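Local structure of cystatin (Fasciola hepatica, 6I1M) at residues G3-R8 against V43-V48; L23-T28 against G85-V90; N52-V57 against C66-V71. The protein probably inhibits papain-like cysteine proteases, as a secreted stefin-type cystatin of the liver fluke. One frame throughout, in Å; residues are numbered along the deposited sequence. Where two conformers were deposited one is given.

Contact 1 of 3, residues G3-R8 against V43-V48; sequences GYTEPR and VSTQVV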
loop_
_atom_site.group_PDB
_atom_site.type_symbol
_atom_site.label_atom_id
_atom_site.label_comp_id
_atom_site.label_asym_id
_atom_site.label_seq_id
_atom_site.Cartn_x
_atom_site.Cartn_y
_atom_site.Cartn_z
ATOM N N GLY A 3 -11.362 -9.930 -9.429
ATOM C CA GLY A 3 -11.450 -9.006 -8.281
ATOM C C GLY A 3 -10.276 -9.214 -7.345
ATOM O O GLY A 3 -9.342 -9.959 -7.706
ATOM N N TYR A 4 -10.319 -8.611 -6.162
ATOM C CA TYR A 4 -9.280 -8.826 -5.124
ATOM C C TYR A 4 -9.573 -10.125 -4.386
ATOM O O TYR A 4 -10.752 -10.487 -4.213
ATOM C CB TYR A 4 -9.187 -7.627 -4.183
ATOM C CG TYR A 4 -8.464 -6.439 -4.755
ATOM C CD1 TYR A 4 -7.090 -6.305 -4.652
ATOM C CD2 TYR A 4 -9.167 -5.447 -5.421
ATOM C CE1 TYR A 4 -6.430 -5.208 -5.187
ATOM C CE2 TYR A 4 -8.524 -4.337 -5.949
ATOM C CZ TYR A 4 -7.150 -4.218 -5.840
ATOM O OH TYR A 4 -6.521 -3.107 -6.353
ATOM N N THR A 5 -8.511 -10.808 -3.976
ATOM C CA THR A 5 -8.553 -11.801 -2.873
ATOM C C THR A 5 -9.099 -11.115 -1.615
ATOM O O THR A 5 -9.119 -9.855 -1.549
ATOM C CB THR A 5 -7.185 -12.410 -2.532
ATOM O OG1 THR A 5 -6.381 -11.433 -1.857
ATOM C CG2 THR A 5 -6.462 -12.973 -3.731
ATOM N N GLU A 6 -9.548 -11.918 -0.654
ATOM C CA GLU A 6 -9.826 -11.463 0.733
ATOM C C GLU A 6 -8.525 -10.974 1.343
ATOM O O GLU A 6 -7.452 -11.491 1.026
ATOM C CB GLU A 6 -10.468 -12.582 1.557
ATOM C CG GLU A 6 -11.957 -12.731 1.270
ATOM C CD GLU A 6 -12.701 -11.409 1.417
ATOM O OE1 GLU A 6 -12.736 -10.877 2.560
ATOM O OE2 GLU A 6 -13.175 -10.866 0.379
ATOM N N PRO A 7 -8.578 -9.954 2.224
ATOM C CA PRO A 7 -7.368 -9.430 2.852
ATOM C C PRO A 7 -6.614 -10.557 3.556
ATOM O O PRO A 7 -7.237 -11.505 4.000
ATOM C CB PRO A 7 -7.873 -8.409 3.879
ATOM C CG PRO A 7 -9.241 -8.027 3.372
ATOM C CD PRO A 7 -9.783 -9.267 2.702
ATOM N N ARG A 8 -5.296 -10.431 3.653
ATOM C CA ARG A 8 -4.485 -11.448 4.364
ATOM C C ARG A 8 -3.354 -10.726 5.081
ATOM O O ARG A 8 -3.108 -9.511 4.807
ATOM C CB ARG A 8 -3.943 -12.500 3.390
ATOM C CG ARG A 8 -3.072 -11.915 2.285
ATOM C CD ARG A 8 -2.141 -12.930 1.655
ATOM N NE ARG A 8 -1.452 -12.434 0.465
ATOM C CZ ARG A 8 -0.349 -11.693 0.459
ATOM N NH1 ARG A 8 0.241 -11.316 1.583
ATOM N NH2 ARG A 8 0.177 -11.324 -0.689
ATOM N N VAL A 43 -3.223 -6.919 3.287
ATOM C CA VAL A 43 -3.095 -6.731 1.828
ATOM C C VAL A 43 -4.096 -7.663 1.144
ATOM O O VAL A 43 -4.333 -8.810 1.640
ATOM C CB VAL A 43 -1.647 -6.960 1.362
ATOM C CG1 VAL A 43 -1.260 -8.428 1.491
ATOM C CG2 VAL A 43 -1.444 -6.422 -0.053
ATOM N N SER A 44 -4.659 -7.180 0.047
ATOM C CA SER A 44 -5.513 -7.973 -0.866
ATOM C C SER A 44 -4.870 -7.863 -2.240
ATOM O O SER A 44 -4.334 -6.800 -2.523
ATOM C CB SER A 44 -6.938 -7.498 -0.896
ATOM O OG SER A 44 -7.413 -7.186 0.389
ATOM N N THR A 45 -4.825 -8.949 -3.002
ATOM C CA THR A 45 -4.117 -8.982 -4.302
ATOM C C THR A 45 -5.109 -9.237 -5.428
ATOM O O THR A 45 -6.103 -9.932 -5.218
ATOM C CB THR A 45 -2.993 -10.008 -4.301
ATOM O OG1 THR A 45 -3.614 -11.265 -4.046
ATOM C CG2 THR A 45 -1.954 -9.675 -3.260
ATOM N N GLN A 46 -4.840 -8.617 -6.556
ATOM C CA GLN A 46 -5.616 -8.812 -7.790
ATOM C C GLN A 46 -4.612 -9.072 -8.913
ATOM O O GLN A 46 -3.679 -8.239 -9.138
ATOM C CB GLN A 46 -6.475 -7.589 -8.043
ATOM C CG GLN A 46 -7.218 -7.670 -9.363
ATOM C CD GLN A 46 -7.739 -6.316 -9.763
ATOM O OE1 GLN A 46 -7.143 -5.290 -9.427
ATOM N NE2 GLN A 46 -8.831 -6.310 -10.515
ATOM N N VAL A 47 -4.760 -10.195 -9.597
ATOM C CA VAL A 47 -3.825 -10.530 -10.700
ATOM C C VAL A 47 -4.411 -9.960 -11.989
ATOM O O VAL A 47 -5.536 -10.324 -12.348
ATOM C CB VAL A 47 -3.537 -12.038 -10.802
ATOM C CG1 VAL A 47 -2.529 -12.298 -11.917
ATOM C CG2 VAL A 47 -3.040 -12.606 -9.475
ATOM N N VAL A 48 -3.670 -9.043 -12.599
ATOM C CA VAL A 48 -3.934 -8.469 -13.944
ATOM C C VAL A 48 -2.713 -8.836 -14.817
ATOM O O VAL A 48 -2.212 -9.989 -14.676
ATOM C CB VAL A 48 -4.213 -6.959 -13.818
ATOM C CG1 VAL A 48 -5.607 -6.668 -13.307
ATOM C CG2 VAL A 48 -3.190 -6.254 -12.943
HETATM O O HOH W 1 -7.389 -11.596 -8.989
HETATM O O HOH W 2 -3.144 -12.403 -1.760
HETATM O O HOH W 3 -10.217 -7.003 -0.467
#

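Contact 2 of 3, residues L23-T28 against G85-V90; sequences LSKLLT and GTPTRV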
loop_
_atom_site.group_PDB
_atom_site.type_symbol
_atom_site.label_atom_id
_atom_site.label_comp_id
_atom_site.label_asym_id
_atom_site.label_seq_id
_atom_site.Cartn_x
_atom_site.Cartn_y
_atom_site.Cartn_z
ATOM N N LEU A 23 4.919 4.936 2.504
ATOM C CA LEU A 23 5.273 6.045 3.413
ATOM C C LEU A 23 5.672 7.239 2.556
ATOM O O LEU A 23 5.120 8.332 2.768
ATOM C CB LEU A 23 6.444 5.615 4.291
ATOM C CG LEU A 23 7.008 6.666 5.253
ATOM C CD1 LEU A 23 5.911 7.424 5.984
ATOM C CD2 LEU A 23 7.939 6.001 6.265
ATOM N N SER A 24 6.589 7.000 1.617
ATOM C CA SER A 24 7.098 8.041 0.695
ATOM C C SER A 24 5.918 8.714 -0.016
ATOM O O SER A 24 5.901 9.934 -0.060
ATOM C CB SER A 24 8.092 7.496 -0.272
ATOM O OG SER A 24 8.293 8.444 -1.293
ATOM N N LYS A 25 4.947 7.939 -0.510
ATOM C CA LYS A 25 3.741 8.454 -1.225
ATOM C C LYS A 25 2.908 9.322 -0.282
ATOM O O LYS A 25 2.571 10.451 -0.666
ATOM C CB LYS A 25 2.844 7.318 -1.720
ATOM C CG LYS A 25 1.707 7.755 -2.632
ATOM C CD LYS A 25 2.133 8.677 -3.745
ATOM C CE LYS A 25 0.974 9.074 -4.639
ATOM N NZ LYS A 25 1.003 8.310 -5.908
ATOM N N LEU A 26 2.616 8.831 0.925
ATOM C CA LEU A 26 1.827 9.597 1.918
ATOM C C LEU A 26 2.584 10.882 2.296
ATOM O O LEU A 26 1.922 11.948 2.421
ATOM C CB LEU A 26 1.530 8.725 3.134
ATOM C CG LEU A 26 0.436 7.677 2.944
ATOM C CD1 LEU A 26 0.432 6.719 4.119
ATOM C CD2 LEU A 26 -0.925 8.328 2.756
ATOM N N LEU A 27 3.911 10.809 2.416
ATOM C CA LEU A 27 4.771 11.969 2.786
ATOM C C LEU A 27 4.763 13.013 1.656
ATOM O O LEU A 27 4.511 14.222 1.932
ATOM C CB LEU A 27 6.186 11.486 3.109
ATOM C CG LEU A 27 7.135 12.581 3.593
ATOM C CD1 LEU A 27 6.632 13.233 4.889
ATOM C CD2 LEU A 27 8.534 12.022 3.791
ATOM N N THR A 28 4.967 12.595 0.411
ATOM C CA THR A 28 4.993 13.539 -0.741
ATOM C C THR A 28 3.598 14.127 -1.000
ATOM O O THR A 28 3.548 15.241 -1.517
ATOM C CB THR A 28 5.618 12.896 -1.983
ATOM O OG1 THR A 28 4.787 11.786 -2.316
ATOM C CG2 THR A 28 7.053 12.472 -1.764
ATOM N N GLY A 85 -0.530 3.977 -6.101
ATOM C CA GLY A 85 -1.777 4.710 -6.354
ATOM C C GLY A 85 -1.943 5.904 -5.423
ATOM O O GLY A 85 -1.065 6.172 -4.564
ATOM N N THR A 86 -3.069 6.587 -5.558
ATOM C CA THR A 86 -3.489 7.686 -4.663
ATOM C C THR A 86 -4.043 7.111 -3.367
ATOM O O THR A 86 -5.050 6.387 -3.369
ATOM C CB THR A 86 -4.533 8.570 -5.355
ATOM O OG1 THR A 86 -3.906 9.050 -6.542
ATOM C CG2 THR A 86 -4.971 9.722 -4.477
ATOM N N PRO A 87 -3.435 7.437 -2.197
ATOM C CA PRO A 87 -3.999 7.005 -0.920
ATOM C C PRO A 87 -5.389 7.613 -0.687
ATOM O O PRO A 87 -5.633 8.751 -1.083
ATOM C CB PRO A 87 -2.985 7.506 0.107
ATOM C CG PRO A 87 -1.722 7.617 -0.705
ATOM C CD PRO A 87 -2.187 8.195 -2.029
ATOM N N THR A 88 -6.298 6.809 -0.147
ATOM C CA THR A 88 -7.634 7.273 0.299
ATOM C C THR A 88 -7.771 6.996 1.802
ATOM O O THR A 88 -7.456 5.879 2.256
ATOM C CB THR A 88 -8.735 6.611 -0.531
ATOM O OG1 THR A 88 -8.333 6.717 -1.893
ATOM C CG2 THR A 88 -10.088 7.256 -0.366
ATOM N N ARG A 89 -8.183 8.016 2.546
ATOM C CA ARG A 89 -8.478 7.883 3.995
ATOM C C ARG A 89 -9.652 6.909 4.119
ATOM O O ARG A 89 -10.620 7.047 3.339
ATOM C CB ARG A 89 -8.783 9.239 4.643
ATOM C CG ARG A 89 -7.571 10.142 4.818
ATOM C CD ARG A 89 -7.769 11.324 5.766
ATOM N NE ARG A 89 -8.945 12.118 5.440
ATOM C CZ ARG A 89 -9.034 12.934 4.394
ATOM N NH1 ARG A 89 -8.007 13.078 3.571
ATOM N NH2 ARG A 89 -10.146 13.606 4.174
ATOM N N VAL A 90 -9.532 5.955 5.029
ATOM C CA VAL A 90 -10.638 5.017 5.366
ATOM C C VAL A 90 -10.713 4.905 6.890
ATOM O O VAL A 90 -9.738 5.290 7.571
ATOM C CB VAL A 90 -10.450 3.645 4.695
ATOM C CG1 VAL A 90 -10.565 3.737 3.174
ATOM C CG2 VAL A 90 -9.131 3.013 5.102
#

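Contact 3 of 3, residues N52-V57 against C66-V71; sequences NYKFKV and CWEVVV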
loop_
_atom_site.group_PDB
_atom_site.type_symbol
_atom_site.label_atom_id
_atom_site.label_comp_id
_atom_site.label_asym_id
_atom_site.label_seq_id
_atom_site.Cartn_x
_atom_site.Cartn_y
_atom_site.Cartn_z
ATOM N N ASN A 52 -1.859 -6.097 -8.585
ATOM C CA ASN A 52 -2.343 -4.994 -7.727
ATOM C C ASN A 52 -2.332 -5.487 -6.285
ATOM O O ASN A 52 -2.940 -6.557 -5.988
ATOM C CB ASN A 52 -3.716 -4.493 -8.158
ATOM C CG ASN A 52 -3.633 -3.486 -9.281
ATOM O OD1 ASN A 52 -2.644 -2.780 -9.406
ATOM N ND2 ASN A 52 -4.707 -3.353 -10.043
ATOM N N TYR A 53 -1.568 -4.786 -5.449
ATOM C CA TYR A 53 -1.542 -4.990 -3.980
ATOM C C TYR A 53 -2.328 -3.850 -3.349
ATOM O O TYR A 53 -1.843 -2.728 -3.384
ATOM C CB TYR A 53 -0.125 -5.000 -3.428
ATOM C CG TYR A 53 0.717 -6.151 -3.883
ATOM C CD1 TYR A 53 1.399 -6.087 -5.088
ATOM C CD2 TYR A 53 0.866 -7.286 -3.097
ATOM C CE1 TYR A 53 2.179 -7.146 -5.519
ATOM C CE2 TYR A 53 1.646 -8.346 -3.514
ATOM C CZ TYR A 53 2.310 -8.277 -4.730
ATOM O OH TYR A 53 3.130 -9.298 -5.144
ATOM N N LYS A 54 -3.494 -4.155 -2.797
ATOM C CA LYS A 54 -4.289 -3.183 -2.017
ATOM C C LYS A 54 -3.996 -3.375 -0.533
ATOM O O LYS A 54 -4.423 -4.407 0.081
ATOM C CB LYS A 54 -5.780 -3.345 -2.272
ATOM C CG LYS A 54 -6.620 -2.219 -1.700
ATOM C CD LYS A 54 -8.021 -2.668 -1.458
ATOM C CE LYS A 54 -8.771 -2.959 -2.730
ATOM N NZ LYS A 54 -10.035 -3.670 -2.434
ATOM N N PHE A 55 -3.321 -2.384 0.024
ATOM C CA PHE A 55 -2.941 -2.307 1.450
ATOM C C PHE A 55 -3.951 -1.467 2.221
ATOM O O PHE A 55 -4.393 -0.433 1.743
ATOM C CB PHE A 55 -1.556 -1.693 1.546
ATOM C CG PHE A 55 -0.505 -2.633 1.044
ATOM C CD1 PHE A 55 -0.104 -3.707 1.832
ATOM C CD2 PHE A 55 0.085 -2.439 -0.199
ATOM C CE1 PHE A 55 0.885 -4.565 1.387
ATOM C CE2 PHE A 55 1.083 -3.302 -0.639
ATOM C CZ PHE A 55 1.472 -4.358 0.155
ATOM N N LYS A 56 -4.273 -1.906 3.432
ATOM C CA LYS A 56 -4.809 -1.026 4.490
ATOM C C LYS A 56 -3.651 -0.719 5.445
ATOM O O LYS A 56 -3.060 -1.675 5.974
ATOM C CB LYS A 56 -5.968 -1.718 5.195
ATOM C CG LYS A 56 -6.744 -0.816 6.129
ATOM C CD LYS A 56 -7.943 -1.508 6.731
ATOM C CE LYS A 56 -8.396 -0.861 8.023
ATOM N NZ LYS A 56 -9.815 -0.440 7.936
ATOM N N VAL A 57 -3.327 0.561 5.609
ATOM C CA VAL A 57 -2.159 1.042 6.397
ATOM C C VAL A 57 -2.684 1.907 7.549
ATOM O O VAL A 57 -3.691 2.602 7.359
ATOM C CB VAL A 57 -1.137 1.767 5.502
ATOM C CG1 VAL A 57 -0.752 0.901 4.306
ATOM C CG2 VAL A 57 -1.607 3.140 5.029
ATOM N N CYS A 66 -6.111 5.688 9.078
ATOM C CA CYS A 66 -5.903 4.553 8.171
ATOM C C CYS A 66 -6.152 5.053 6.755
ATOM O O CYS A 66 -7.000 5.952 6.554
ATOM C CB CYS A 66 -6.806 3.381 8.519
ATOM S SG CYS A 66 -6.278 2.516 10.025
ATOM N N TRP A 67 -5.381 4.494 5.830
ATOM C CA TRP A 67 -5.468 4.763 4.382
ATOM C C TRP A 67 -5.534 3.430 3.642
ATOM O O TRP A 67 -4.977 2.401 4.145
ATOM C CB TRP A 67 -4.285 5.604 3.925
ATOM C CG TRP A 67 -4.177 6.992 4.484
ATOM C CD1 TRP A 67 -4.484 8.155 3.828
ATOM C CD2 TRP A 67 -3.576 7.393 5.728
ATOM N NE1 TRP A 67 -4.122 9.239 4.580
ATOM C CE2 TRP A 67 -3.600 8.807 5.768
ATOM C CE3 TRP A 67 -3.052 6.703 6.828
ATOM C CZ2 TRP A 67 -3.110 9.538 6.850
ATOM C CZ3 TRP A 67 -2.575 7.423 7.903
ATOM C CH2 TRP A 67 -2.611 8.820 7.916
ATOM N N GLU A 68 -6.238 3.421 2.527
ATOM C CA GLU A 68 -6.151 2.329 1.533
ATOM C C GLU A 68 -5.246 2.830 0.411
ATOM O O GLU A 68 -5.456 3.958 -0.051
ATOM C CB GLU A 68 -7.553 1.947 1.077
ATOM C CG GLU A 68 -7.585 1.069 -0.144
ATOM C CD GLU A 68 -9.009 0.797 -0.587
ATOM O OE1 GLU A 68 -9.780 0.249 0.252
ATOM O OE2 GLU A 68 -9.360 1.179 -1.740
ATOM N N VAL A 69 -4.258 2.030 0.015
ATOM C CA VAL A 69 -3.274 2.405 -1.039
ATOM C C VAL A 69 -3.068 1.181 -1.921
ATOM O O VAL A 69 -2.662 0.142 -1.396
ATOM C CB VAL A 69 -1.928 2.858 -0.445
ATOM C CG1 VAL A 69 -1.025 3.489 -1.508
ATOM C CG2 VAL A 69 -2.110 3.810 0.730
ATOM N N VAL A 70 -3.293 1.330 -3.218
ATOM C CA VAL A 70 -3.021 0.281 -4.230
ATOM C C VAL A 70 -1.634 0.493 -4.841
ATOM O O VAL A 70 -1.335 1.602 -5.276
ATOM C CB VAL A 70 -4.123 0.251 -5.296
ATOM C CG1 VAL A 70 -3.919 -0.918 -6.242
ATOM C CG2 VAL A 70 -5.503 0.205 -4.658
ATOM N N VAL A 71 -0.806 -0.552 -4.835
ATOM C CA VAL A 71 0.501 -0.583 -5.558
ATOM C C VAL A 71 0.402 -1.618 -6.683
ATOM O O VAL A 71 0.102 -2.782 -6.369
ATOM C CB VAL A 71 1.664 -0.933 -4.619
ATOM C CG1 VAL A 71 2.990 -0.925 -5.364
ATOM C CG2 VAL A 71 1.711 -0.016 -3.405
#

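Contact 1 of 3, residues G3-R8 against V43-V48
The carbonyl oxygen of Thr45 is gripped twice by the N-terminal segment: Thr5 N binds Thr45 O at 2.8 Å, and the CA-H of Tyr4 adds a weaker C-H...O contact. This is the cystatin fold's N-terminal trunk lying along the outer strand 38-47 of the antiparallel sheet, running roughly against it. Here a side chain does work that a regular strand leaves to its backbone. Thr5 turns its hydroxyl to lie between the backbone N and the carbonyl carbon (chi1 73°), and Thr45 N donates to Thr5 OG1 at 3.1 Å in a nearly straight bond of 174°. Farther along, one antiparallel bridge pairs Arg8 with Val43, with Arg8 N to Val43 O at 2.8 Å and Val43 N to Arg8 O closing the ring.

Beyond its CG the Arg8 chain is extended, which lays one face of the guanidinium over Val43 CG1; NH1 of Arg8 is 3.3 Å from that methyl. The charge is held from elsewhere, since Arg8 NH2 makes a salt bridge with Glu14, while Arg8 NE donates to a water that also meets Thr45 OG1. At the other end Gln46 CB sits over one face of the Tyr4 ring, 3.8 Å from its centroid, and Lys54 supplies a cation-pi partner. The amide of Gln46 is fixed by Gly2 O and Asn52 ND2. Gln46, Val47 and Val48 begin the QxVxG sequence, the hairpin loop that related cystatins insert into the protease cleft and that probably does the same here. Between the two ends, Ser44 OG lies 3.6 Å from Pro7 CG, and a water donates to Thr5 O while bonding Ser44 OG at 2.9 Å.

Contact 2 of 3, residues L23-T28 against G85-V90
Leu26 and Pro87 meet closely, Leu26 CD2 lying 3.5 Å from Pro87 CB, tighter than carbons usually pack. CD2 of Leu26 is the branch that touches: Leu26 itself does not aim at the strand, but its end swings nearer, and the two side chains pass one another running in opposing senses. Next to it Lys25 crosses the proline ring at a slant, with Lys25 CG 3.9 Å from Pro87 CG. That aliphatic stem shares the apolar surface with Leu26.

The ammonium end goes on to the backbone. With CG placed opposite the backbone N (chi1 -171°) and bends at chi2 and chi4, the chain folds along Gly85, and Lys25 NZ gives a weak hydrogen bond to Gly85 O at 3.3 Å. Its stronger partner is the neighbouring carbonyl, Val84 O. Two adjacent carbonyls are thus served by one amine.

Outward from this shell, the helix sets the spacing of the two side chains through regular i to i-4 bonds, such as Leu27 N to Leu23 O at 2.8 Å. Pro87 is positioned by its strand, which is interrupted here: Gly85 and Thr88 bond to Val70 and Glu68 of strand 66-74, while the proline between them has no N-H to give. Trp67 touches both Leu26 and Pro87, and Val32 borders Leu26 as well, so the leucine methyl enters a larger apolar layer. Backbones stay well apart, the nearest CA atoms being 7.0 Å from each other at Leu26 and Pro87. Helix 12-28 lying across an antiparallel sheet, its late turns resting on the outer strand 83-90, is the layout of the cystatin fold.

Contact 3 of 3, residues N52-V57 against C66-V71
Lys54 and Glu68 both throw CG opposite their backbone N (chi1 -169° and 167°), and from neighbouring strands they rise on one face of the sheet to cross at a slant. The touching atoms are carbons, Lys54 CD lying 3.7 Å from Glu68 CD. Lys54 then bends at chi3, while Glu68 stays extended, and Lys54 NZ ends 4.8 Å from Glu68 OE1, too far for a bond. The two are diagonal neighbours: the direct partner of Lys54 is Val70, whose CG2 also lies against Lys54 CG, and that of Glu68 is Lys56.

On the opposite face, Val57 places CG2 between its backbone N and carbonyl carbon, bringing it to 3.8 Å from Trp67 CB. Phe55, Val69 and Val71 continue this apolar side, which helix 12-28 covers through Phe18, Ile22 and Leu26. The Phe55 ring turns its edge to Val71 CG2, and Phe18 meets the Phe55 ring.

The strands form an antiparallel beta hairpin, their directions 162° apart. Six backbone hydrogen bonds join Tyr53 with Val71, Phe55 with Val69, and Val57 with Trp67; the Tyr53 N to Val71 O bond, 2.8 Å, is nearly straight. At the far end Val57 O takes Trp67 N at 3.0 Å. A C-H...O contact adds to it, Cys66 CA lying 3.1 Å from Val57 O. Cys66 itself is tied by a disulfide to Cys92, and Lys56 NZ reaches Ser91 O, so the C-terminal tail is fastened beside this end of the hairpin. The chemistry implies a division of labour: the backbone supplies the directional bonds, one face is apolar for the helix, and the charges of Lys54 and Glu68 probably attract only at longer range.

How the contacts relate
One sheet carries all three contacts, with contact 3 in its middle, about 3 Å between its centre and that of the chain. Contact 1 joins it through strand 38-47, where Ser44 N and Lys54 O are 2.8 Å apart, a probable hydrogen bond; their centres lie about 11 Å apart. Contact 2 joins the other side through strand 83-90, with Glu68 N 2.8 Å from Thr88 O and centres about 9 Å apart. Contacts 1 and 2 do not touch: their nearest atoms are about 9 Å apart and their centres about 19 Å. Contact 1 holds segments corresponding to the inhibitory edge of related cystatins; contacts 2 and 3 probably belong to the scaffold behind it.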